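Toxin PAU_02230 (Photorhabdus asymbiotica subsp. asymbiotica ATCC 43949, PDB 6HV6) is a bacterial protein toxin, also called PaTox, whose modelled part is a mixed alpha/beta fold with long helices and an antiparallel sheet. Local coordinates at residues Y191-P196 against M223-S228; K302-F307 against Y316-S321; F73-Y78 against N162-A167. The protein carries 1 engineered substitution. All blocks are in the same frame, centred on the assembly; numbering follows the deposited sequence.

Contact 1: residues Y191-P196 against M223-S228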
loop_
_atom_site.group_PDB
_atom_site.type_symbol
_atom_site.label_atom_id
_atom_site.label_comp_id
_atom_site.label_asym_id
_atom_site.label_seq_id
_atom_site.Cartn_x
_atom_site.Cartn_y
_atom_site.Cartn_z
ATOM N N TYR A 191 -5.201 3.674 -0.669
ATOM C CA TYR A 191 -5.251 5.056 -1.121
ATOM C C TYR A 191 -4.349 5.343 -2.313
ATOM O O TYR A 191 -4.477 6.420 -2.907
ATOM C CB TYR A 191 -4.931 6.028 0.029
ATOM C CG TYR A 191 -3.569 5.913 0.664
ATOM C CD1 TYR A 191 -3.419 5.353 1.927
ATOM C CD2 TYR A 191 -2.431 6.393 0.023
ATOM C CE1 TYR A 191 -2.190 5.264 2.525
ATOM C CE2 TYR A 191 -1.194 6.297 0.614
ATOM C CZ TYR A 191 -1.086 5.730 1.865
ATOM O OH TYR A 191 0.135 5.621 2.464
ATOM N N LEU A 192 -3.463 4.421 -2.696
ATOM C CA LEU A 192 -2.647 4.631 -3.885
ATOM C C LEU A 192 -3.327 4.180 -5.169
ATOM O O LEU A 192 -2.762 4.387 -6.244
ATOM C CB LEU A 192 -1.296 3.924 -3.759
ATOM C CG LEU A 192 -0.268 4.668 -2.901
ATOM C CD1 LEU A 192 1.080 3.958 -2.942
ATOM C CD2 LEU A 192 -0.140 6.130 -3.313
ATOM N N LYS A 193 -4.505 3.566 -5.089
ATOM C CA LYS A 193 -5.297 3.238 -6.274
ATOM C C LYS A 193 -4.478 2.459 -7.301
ATOM O O LYS A 193 -4.472 2.777 -8.492
ATOM C CB LYS A 193 -5.869 4.502 -6.914
ATOM C CG LYS A 193 -6.754 5.338 -6.018
ATOM C CD LYS A 193 -7.232 6.576 -6.768
ATOM C CE LYS A 193 -8.039 7.461 -5.857
ATOM N NZ LYS A 193 -7.363 7.515 -4.534
ATOM N N GLY A 194 -3.762 1.443 -6.831
ATOM C CA GLY A 194 -2.984 0.610 -7.727
ATOM C C GLY A 194 -1.716 1.232 -8.274
ATOM O O GLY A 194 -0.988 0.558 -9.013
ATOM N N LYS A 195 -1.423 2.491 -7.949
ATOM C CA LYS A 195 -0.147 3.080 -8.322
ATOM C C LYS A 195 0.992 2.342 -7.610
ATOM O O LYS A 195 0.770 1.650 -6.615
ATOM C CB LYS A 195 -0.127 4.571 -7.972
ATOM C CG LYS A 195 -1.074 5.432 -8.817
ATOM C CD LYS A 195 -0.513 5.661 -10.212
ATOM C CE LYS A 195 -1.369 6.631 -11.010
ATOM N NZ LYS A 195 -2.675 6.015 -11.368
ATOM N N PRO A 196 2.215 2.449 -8.128
ATOM C CA PRO A 196 3.345 1.769 -7.487
ATOM C C PRO A 196 3.561 2.226 -6.047
ATOM O O PRO A 196 3.200 3.333 -5.639
ATOM C CB PRO A 196 4.531 2.152 -8.376
ATOM C CG PRO A 196 3.906 2.358 -9.743
ATOM C CD PRO A 196 2.567 2.985 -9.457
ATOM N N MET A 223 -4.492 8.704 4.030
ATOM C CA MET A 223 -5.719 7.972 3.745
ATOM C C MET A 223 -6.681 8.810 2.903
ATOM O O MET A 223 -7.403 8.271 2.058
ATOM C CB MET A 223 -6.356 7.538 5.068
ATOM C CG MET A 223 -7.347 6.427 4.947
ATOM S SD MET A 223 -6.679 4.889 4.254
ATOM C CE MET A 223 -8.250 4.123 3.867
ATOM N N GLY A 224 -6.680 10.133 3.082
ATOM C CA GLY A 224 -7.558 10.977 2.280
ATOM C C GLY A 224 -7.263 10.938 0.791
ATOM O O GLY A 224 -8.141 11.262 -0.020
ATOM N N ILE A 225 -6.052 10.531 0.402
ATOM C CA ILE A 225 -5.762 10.344 -1.022
ATOM C C ILE A 225 -6.726 9.340 -1.651
ATOM O O ILE A 225 -6.995 9.400 -2.863
ATOM C CB ILE A 225 -4.291 9.923 -1.212
ATOM C CG1 ILE A 225 -3.363 11.012 -0.661
ATOM C CG2 ILE A 225 -3.970 9.669 -2.671
ATOM C CD1 ILE A 225 -1.877 10.665 -0.752
ATOM N N TYR A 226 -7.280 8.419 -0.843
ATOM C CA TYR A 226 -8.321 7.517 -1.331
ATOM C C TYR A 226 -9.456 8.279 -2.003
ATOM O O TYR A 226 -10.056 7.786 -2.962
ATOM C CB TYR A 226 -8.866 6.657 -0.179
ATOM C CG TYR A 226 -9.936 5.676 -0.618
ATOM C CD1 TYR A 226 -9.614 4.558 -1.384
ATOM C CD2 TYR A 226 -11.264 5.868 -0.270
ATOM C CE1 TYR A 226 -10.589 3.665 -1.806
ATOM C CE2 TYR A 226 -12.252 4.971 -0.685
ATOM C CZ TYR A 226 -11.904 3.873 -1.447
ATOM O OH TYR A 226 -12.878 2.988 -1.859
ATOM N N SER A 227 -9.742 9.488 -1.536
ATOM C CA SER A 227 -10.800 10.318 -2.099
ATOM C C SER A 227 -10.406 11.055 -3.374
ATOM O O SER A 227 -11.261 11.746 -3.944
ATOM C CB SER A 227 -11.252 11.342 -1.060
ATOM O OG SER A 227 -12.078 10.732 -0.089
ATOM N N SER A 228 -9.157 10.966 -3.830
ATOM C CA SER A 228 -8.765 11.759 -4.993
ATOM C C SER A 228 -9.510 11.300 -6.236
ATOM O O SER A 228 -9.712 10.104 -6.457
ATOM C CB SER A 228 -7.261 11.673 -5.246
ATOM O OG SER A 228 -6.881 12.582 -6.274
#

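Contact 2: residues K302-F307 against Y316-S321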
loop_
_atom_site.group_PDB
_atom_site.type_symbol
_atom_site.label_atom_id
_atom_site.label_comp_id
_atom_site.label_asym_id
_atom_site.label_seq_id
_atom_site.Cartn_x
_atom_site.Cartn_y
_atom_site.Cartn_z
ATOM N N LYS A 302 5.173 10.823 28.053
ATOM C CA LYS A 302 5.232 9.367 27.971
ATOM C C LYS A 302 5.850 8.909 26.647
ATOM O O LYS A 302 5.582 9.482 25.591
ATOM C CB LYS A 302 3.832 8.760 28.148
ATOM C CG LYS A 302 3.789 7.229 28.066
ATOM C CD LYS A 302 2.592 6.645 28.817
ATOM C CE LYS A 302 2.611 5.118 28.806
ATOM N NZ LYS A 302 1.612 4.522 29.746
ATOM N N ILE A 303 6.681 7.870 26.721
ATOM C CA ILE A 303 7.441 7.363 25.584
ATOM C C ILE A 303 6.615 6.317 24.858
ATOM O O ILE A 303 5.978 5.461 25.487
ATOM C CB ILE A 303 8.789 6.777 26.049
ATOM C CG1 ILE A 303 9.770 7.897 26.409
ATOM C CG2 ILE A 303 9.383 5.865 24.988
ATOM C CD1 ILE A 303 11.156 7.403 26.785
ATOM N N LYS A 304 6.621 6.389 23.526
ATOM C CA LYS A 304 5.980 5.407 22.668
ATOM C C LYS A 304 6.995 4.840 21.684
ATOM O O LYS A 304 7.873 5.563 21.198
ATOM C CB LYS A 304 4.796 6.031 21.916
ATOM C CG LYS A 304 3.665 6.465 22.828
ATOM C CD LYS A 304 3.210 5.298 23.696
ATOM C CE LYS A 304 2.359 5.759 24.871
ATOM N NZ LYS A 304 1.167 6.535 24.427
ATOM N N TYR A 305 6.883 3.540 21.412
ATOM C CA TYR A 305 7.689 2.852 20.411
ATOM C C TYR A 305 6.752 2.468 19.270
ATOM O O TYR A 305 5.743 1.790 19.500
ATOM C CB TYR A 305 8.371 1.618 21.003
ATOM C CG TYR A 305 9.193 1.952 22.242
ATOM C CD1 TYR A 305 8.612 1.956 23.506
ATOM C CD2 TYR A 305 10.525 2.319 22.135
ATOM C CE1 TYR A 305 9.344 2.289 24.633
ATOM C CE2 TYR A 305 11.273 2.652 23.265
ATOM C CZ TYR A 305 10.670 2.639 24.505
ATOM O OH TYR A 305 11.394 2.965 25.630
ATOM N N VAL A 306 7.070 2.910 18.055
ATOM C CA VAL A 306 6.119 2.872 16.939
ATOM C C VAL A 306 6.720 2.089 15.780
ATOM O O VAL A 306 7.867 2.328 15.390
ATOM C CB VAL A 306 5.727 4.285 16.469
ATOM C CG1 VAL A 306 4.584 4.207 15.401
ATOM C CG2 VAL A 306 5.327 5.168 17.637
ATOM N N PHE A 307 5.936 1.181 15.214
ATOM C CA PHE A 307 6.273 0.494 13.970
ATOM C C PHE A 307 5.308 0.983 12.899
ATOM O O PHE A 307 4.096 0.796 13.032
ATOM C CB PHE A 307 6.177 -1.026 14.142
ATOM C CG PHE A 307 6.324 -1.808 12.851
ATOM C CD1 PHE A 307 7.242 -1.417 11.878
ATOM C CD2 PHE A 307 5.560 -2.941 12.621
ATOM C CE1 PHE A 307 7.380 -2.140 10.694
ATOM C CE2 PHE A 307 5.697 -3.673 11.443
ATOM C CZ PHE A 307 6.601 -3.268 10.479
ATOM N N TYR A 316 1.500 1.423 17.949
ATOM C CA TYR A 316 2.162 2.153 19.023
ATOM C C TYR A 316 2.237 1.261 20.254
ATOM O O TYR A 316 1.224 0.680 20.657
ATOM C CB TYR A 316 1.397 3.434 19.376
ATOM C CG TYR A 316 1.229 4.466 18.272
ATOM C CD1 TYR A 316 0.345 4.254 17.216
ATOM C CD2 TYR A 316 1.901 5.684 18.329
ATOM C CE1 TYR A 316 0.172 5.199 16.228
ATOM C CE2 TYR A 316 1.729 6.646 17.345
ATOM C CZ TYR A 316 0.863 6.393 16.294
ATOM O OH TYR A 316 0.687 7.331 15.312
ATOM N N PHE A 317 3.414 1.177 20.874
ATOM C CA PHE A 317 3.624 0.281 22.007
ATOM C C PHE A 317 4.224 1.029 23.192
ATOM O O PHE A 317 4.998 1.974 23.019
ATOM C CB PHE A 317 4.555 -0.886 21.643
ATOM C CG PHE A 317 4.051 -1.747 20.519
ATOM C CD1 PHE A 317 4.288 -1.399 19.202
ATOM C CD2 PHE A 317 3.359 -2.914 20.780
ATOM C CE1 PHE A 317 3.851 -2.187 18.179
ATOM C CE2 PHE A 317 2.901 -3.705 19.746
ATOM C CZ PHE A 317 3.149 -3.345 18.449
ATOM N N ASP A 318 3.873 0.577 24.406
ATOM C CA ASP A 318 4.476 1.133 25.612
ATOM C C ASP A 318 5.879 0.596 25.848
ATOM O O ASP A 318 6.687 1.250 26.519
ATOM C CB ASP A 318 3.617 0.827 26.849
ATOM C CG ASP A 318 2.402 1.734 26.973
ATOM O OD1 ASP A 318 2.180 2.581 26.086
ATOM O OD2 ASP A 318 1.667 1.599 27.975
ATOM N N LYS A 319 6.179 -0.595 25.345
ATOM C CA LYS A 319 7.450 -1.251 25.608
ATOM C C LYS A 319 8.155 -1.519 24.291
ATOM O O LYS A 319 7.531 -1.966 23.325
ATOM C CB LYS A 319 7.262 -2.570 26.371
ATOM C CG LYS A 319 6.703 -2.414 27.775
ATOM C CD LYS A 319 6.797 -3.720 28.550
ATOM C CE LYS A 319 6.478 -3.517 30.027
ATOM N NZ LYS A 319 6.539 -4.795 30.791
ATOM N N HIS A 320 9.459 -1.239 24.256
ATOM C CA HIS A 320 10.228 -1.541 23.054
ATOM C C HIS A 320 10.177 -3.031 22.724
ATOM O O HIS A 320 10.067 -3.414 21.552
ATOM C CB HIS A 320 11.676 -1.082 23.227
ATOM C CG HIS A 320 12.569 -1.506 22.106
ATOM N ND1 HIS A 320 12.623 -0.832 20.905
ATOM C CD2 HIS A 320 13.413 -2.558 21.988
ATOM C CE1 HIS A 320 13.469 -1.445 20.097
ATOM N NE2 HIS A 320 13.963 -2.494 20.730
ATOM N N SER A 321 10.244 -3.885 23.747
ATOM C CA SER A 321 10.292 -5.321 23.491
ATOM C C SER A 321 9.017 -5.810 22.821
ATOM O O SER A 321 9.067 -6.738 22.007
ATOM C CB SER A 321 10.540 -6.095 24.788
ATOM O OG SER A 321 9.452 -5.978 25.684
#

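Contact 3: residues F73-Y78 against N162-A167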
loop_
_atom_site.group_PDB
_atom_site.type_symbol
_atom_site.label_atom_id
_atom_site.label_comp_id
_atom_site.label_asym_id
_atom_site.label_seq_id
_atom_site.Cartn_x
_atom_site.Cartn_y
_atom_site.Cartn_z
ATOM N N PHE A 73 -15.820 0.329 3.752
ATOM C CA PHE A 73 -15.655 -0.611 2.654
ATOM C C PHE A 73 -16.689 -1.708 2.818
ATOM O O PHE A 73 -16.728 -2.376 3.858
ATOM C CB PHE A 73 -14.236 -1.171 2.613
ATOM C CG PHE A 73 -13.208 -0.112 2.419
ATOM C CD1 PHE A 73 -12.733 0.615 3.499
ATOM C CD2 PHE A 73 -12.766 0.213 1.153
ATOM C CE1 PHE A 73 -11.803 1.610 3.324
ATOM C CE2 PHE A 73 -11.831 1.221 0.972
ATOM C CZ PHE A 73 -11.354 1.918 2.067
ATOM N N LYS A 74 -17.530 -1.871 1.804
ATOM C CA LYS A 74 -18.641 -2.808 1.855
ATOM C C LYS A 74 -18.236 -4.162 1.289
ATOM O O LYS A 74 -17.550 -4.240 0.268
ATOM C CB LYS A 74 -19.835 -2.253 1.078
ATOM C CG LYS A 74 -20.744 -1.347 1.898
ATOM C CD LYS A 74 -21.484 -2.139 2.968
ATOM C CE LYS A 74 -22.387 -1.250 3.812
ATOM N NZ LYS A 74 -23.135 -2.039 4.833
ATOM N N ARG A 75 -18.666 -5.222 1.965
ATOM C CA ARG A 75 -18.484 -6.574 1.453
ATOM C C ARG A 75 -19.252 -6.747 0.150
ATOM O O ARG A 75 -20.433 -6.409 0.063
ATOM C CB ARG A 75 -18.973 -7.596 2.483
ATOM C CG ARG A 75 -18.407 -8.999 2.309
ATOM C CD ARG A 75 -19.222 -10.025 3.072
ATOM N NE ARG A 75 -20.308 -10.545 2.244
ATOM C CZ ARG A 75 -21.553 -10.079 2.251
ATOM N NH1 ARG A 75 -21.892 -9.083 3.059
ATOM N NH2 ARG A 75 -22.466 -10.616 1.451
ATOM N N ILE A 76 -18.581 -7.288 -0.861
ATOM C CA ILE A 76 -19.199 -7.572 -2.151
ATOM C C ILE A 76 -19.533 -9.055 -2.199
ATOM O O ILE A 76 -18.698 -9.895 -1.845
ATOM C CB ILE A 76 -18.270 -7.178 -3.313
ATOM C CG1 ILE A 76 -17.771 -5.737 -3.131
ATOM C CG2 ILE A 76 -19.001 -7.336 -4.635
ATOM C CD1 ILE A 76 -18.862 -4.687 -3.270
ATOM N N LYS A 77 -20.748 -9.377 -2.628
ATOM C CA LYS A 77 -21.150 -10.765 -2.829
ATOM C C LYS A 77 -20.682 -11.239 -4.201
ATOM O O LYS A 77 -21.005 -10.618 -5.218
ATOM C CB LYS A 77 -22.667 -10.905 -2.703
ATOM C CG LYS A 77 -23.152 -12.348 -2.612
ATOM C CD LYS A 77 -24.184 -12.662 -3.683
ATOM C CE LYS A 77 -24.598 -14.128 -3.633
ATOM N NZ LYS A 77 -25.658 -14.451 -4.635
ATOM N N TYR A 78 -19.924 -12.332 -4.232
ATOM C CA TYR A 78 -19.468 -12.912 -5.488
ATOM C C TYR A 78 -19.018 -14.342 -5.233
ATOM O O TYR A 78 -18.715 -14.724 -4.101
ATOM C CB TYR A 78 -18.328 -12.092 -6.107
ATOM C CG TYR A 78 -17.091 -12.076 -5.253
ATOM C CD1 TYR A 78 -16.975 -11.197 -4.184
ATOM C CD2 TYR A 78 -16.036 -12.945 -5.507
ATOM C CE1 TYR A 78 -15.864 -11.192 -3.392
ATOM C CE2 TYR A 78 -14.912 -12.946 -4.715
ATOM C CZ TYR A 78 -14.831 -12.064 -3.659
ATOM O OH TYR A 78 -13.719 -12.055 -2.863
ATOM N N ASN A 162 -11.156 -5.983 -4.280
ATOM C CA ASN A 162 -9.777 -5.889 -3.807
ATOM C C ASN A 162 -9.654 -4.956 -2.607
ATOM O O ASN A 162 -8.898 -5.239 -1.671
ATOM C CB ASN A 162 -8.863 -5.413 -4.934
ATOM C CG ASN A 162 -8.700 -6.445 -6.025
ATOM O OD1 ASN A 162 -8.861 -7.642 -5.789
ATOM N ND2 ASN A 162 -8.379 -5.986 -7.234
ATOM N N ALA A 163 -10.373 -3.829 -2.628
ATOM C CA ALA A 163 -10.302 -2.879 -1.521
ATOM C C ALA A 163 -10.861 -3.489 -0.244
ATOM O O ALA A 163 -10.300 -3.300 0.847
ATOM C CB ALA A 163 -11.053 -1.591 -1.870
ATOM N N PHE A 164 -11.964 -4.224 -0.351
ATOM C CA PHE A 164 -12.520 -4.851 0.841
ATOM C C PHE A 164 -11.559 -5.884 1.414
ATOM O O PHE A 164 -11.418 -6.003 2.640
ATOM C CB PHE A 164 -13.867 -5.489 0.535
ATOM C CG PHE A 164 -14.548 -6.039 1.753
ATOM C CD1 PHE A 164 -15.227 -5.201 2.621
ATOM C CD2 PHE A 164 -14.491 -7.391 2.038
ATOM C CE1 PHE A 164 -15.852 -5.700 3.750
ATOM C CE2 PHE A 164 -15.114 -7.901 3.163
ATOM C CZ PHE A 164 -15.793 -7.056 4.021
ATOM N N GLN A 165 -10.872 -6.631 0.544
ATOM C CA GLN A 165 -9.872 -7.573 1.034
ATOM C C GLN A 165 -8.697 -6.849 1.698
ATOM O O GLN A 165 -8.211 -7.283 2.753
ATOM C CB GLN A 165 -9.373 -8.465 -0.102
ATOM C CG GLN A 165 -8.381 -9.513 0.356
ATOM C CD GLN A 165 -9.020 -10.553 1.258
ATOM O OE1 GLN A 165 -10.110 -11.041 0.975
ATOM N NE2 GLN A 165 -8.349 -10.882 2.366
ATOM N N THR A 166 -8.220 -5.756 1.100
ATOM C CA THR A 166 -7.151 -4.989 1.747
ATOM C C THR A 166 -7.595 -4.486 3.114
ATOM O O THR A 166 -6.844 -4.582 4.096
ATOM C CB THR A 166 -6.718 -3.821 0.866
ATOM O OG1 THR A 166 -6.275 -4.325 -0.400
ATOM C CG2 THR A 166 -5.577 -3.041 1.542
ATOM N N ALA A 167 -8.819 -3.959 3.201
ATOM C CA ALA A 167 -9.341 -3.516 4.491
ATOM C C ALA A 167 -9.363 -4.665 5.493
ATOM O O ALA A 167 -8.983 -4.495 6.658
ATOM C CB ALA A 167 -10.739 -2.921 4.310
#

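Contact 1: residues Y191-P196 against M223-S228
Tyr191 and Tyr226 bring the two backbones together, with their CA atoms 3.9 Å apart, where helix 188-191 ends beside the 223-228 segment. Tyr191 carries the apolar part of the contact. Its CG lies between the backbone N and the carbonyl carbon (chi1 61°), which sets the root of the ring beside Met223 and Ile225. The hydroxyl end leads away from 223-228 and makes a weak hydrogen bond with Glu202. Tyr191 CB sits 3.5 Å from Tyr226 N and also packs on Tyr226 CB. On one flank of the ring, Tyr191 CD1 lies 4.0 Å from Met223 SD. The sulfur is 79° off the ring normal, so this Met-aromatic contact is made at the ring edge. On the other flank, CD2 approaches Ile225 CB at an oblique angle. The CG2 branch of Ile225 meets the backbone instead, 3.3 Å from Tyr191 O.

Lys193 adds the polar part. It is the first residue past the helix with non-helical backbone angles, and its positive phi falls within a type I' turn from Leu192 to Lys195. Its chain runs extended and then bends at the end (chi4 42°), bringing NZ to the carbonyl groups of Ile225 and Tyr226. The NZ to Ile225 O bond measures 2.5 Å. That is short, and the lysine is poorly ordered, so its detail is doubtful. Ile225 O also accepts from Ser228 N at 2.8 Å. The bond from NZ to Tyr226 O is weak.

Around the contact, Tyr226 packs on Phe73 and Tyr71 of strand 71-74, while Ser227 OG bonds to Tyr71 OH. Ile225 and Leu192 both reach helix 235-244, and the N-terminal hairpin lies against Tyr226 and Ser227.

Contact 2: residues K302-F307 against Y316-S321
Tyr305 and His320 meet through different first torsions. In Tyr305, CG stands opposite the carbonyl carbon (chi1 -55°), and the ring presents a face to the start of helix 320-334. His320 CB lies over that face, 3.8 Å from the ring centroid, as a CH-pi contact. With His320 CG opposite its own N (chi1 173°), the imidazole turns its edge to the same ring in an offset edge-to-face pair, planes at 72°. His320 N lies over the rim of the tyrosine face, and Asp318 O sits in plane at the ring edge, 3.4 Å from Tyr305 CE1. His320 NE2 bonds to Leu267 O, but the buried ND1 has no partner in the model. Tyr305 OH bonds to Glu271.

The segments belong to an antiparallel beta hairpin, strands 304-309 and 313-317, in the six-stranded sheet. Tyr305 and Phe317 form a hydrogen-bonded pair. Tyr305 N reaches Phe317 O at 2.9 Å, nearly straight and in the carbonyl plane. Phe317 N returns to Tyr305 O at 2.8 Å, more bent.

Val306 and Tyr316 are the next, non-hydrogen-bonded pair, on the other face. Their side chains run alongside each other. Val306 CG1 stands over the middle of the Tyr316 ring, 4.2 Å from its centroid, and the CG2 branch touches CD2. Tyr316 OH bonds to Asp215. Where the strands part, Lys302 NZ and Asp318 OD2 form a salt bridge at 3.4 Å whose hydrogen bond is weak; the lysine is poorly ordered. Lys304 lies alongside Asp318, with its CE 3.4 Å from OD1. Its NZ stays 4.4 Å from Asp318 OD1, beyond a salt bridge.

Contact 3: residues F73-Y78 against N162-A167
Phe164 lays one ring face over Arg75. Arg75 CA stands above the middle of the ring, 3.6 Å from its centroid and 12° off the normal, as a CH-pi contact. The aliphatic part of the arginine continues across the same ring: its CB is 3.6 Å from Phe164 CZ, and its CG is equally close to CE2. The chain then bends at chi3 (89°), and the guanidinium plane ends up 85° from the ring plane, so the two are not stacked. Phe164 CG lies opposite the backbone N, which carries the ring from the helix to the extended chain. There Phe73 O lies at the ring edge, 3.4 Å from Phe164 CD1, and Lys74 O comes equally near the same atom.

The contact seats a small antiparallel hairpin, strands 65-68 and 71-74, on the long helix 144-176. Phe73 points into this interface. Its CD2 touches Ala163 CB at 3.9 Å and its CD1 touches Ala167 CB at 4.1 Å. The two alanines are one helical turn apart, and their small side chains probably allow the Phe73 ring to lie close to the helix. No hydrogen bond crosses between the segments. Ile66 and Ile68 of the partner strand also reach Ala167, and Leu190 of helix 188-191 touches both Phe73 and Ala163.

From the N terminus the three contacts follow one another in series; none nests in or crosses another. Contact 3 closes the longest loop, 83 intervening residues, mostly helical, and returns helix 144-176 to the N-terminal hairpin. Contact 1 closes 26 residues, again mostly helix, joining the end of helix 188-191 to the last turn of helix 215-224 and the residues after it. Contact 2 closes the short turn of hairpin 304-309/313-317. Contacts 3 and 1 touch directly: Tyr226 OH lies 3.5 Å from Phe73 CE2, so Phe73 of the N-terminal hairpin joins the two contacts. Contact 2 stands apart in the six-stranded sheet, its nearest atoms about 12 Å from those of contact 1.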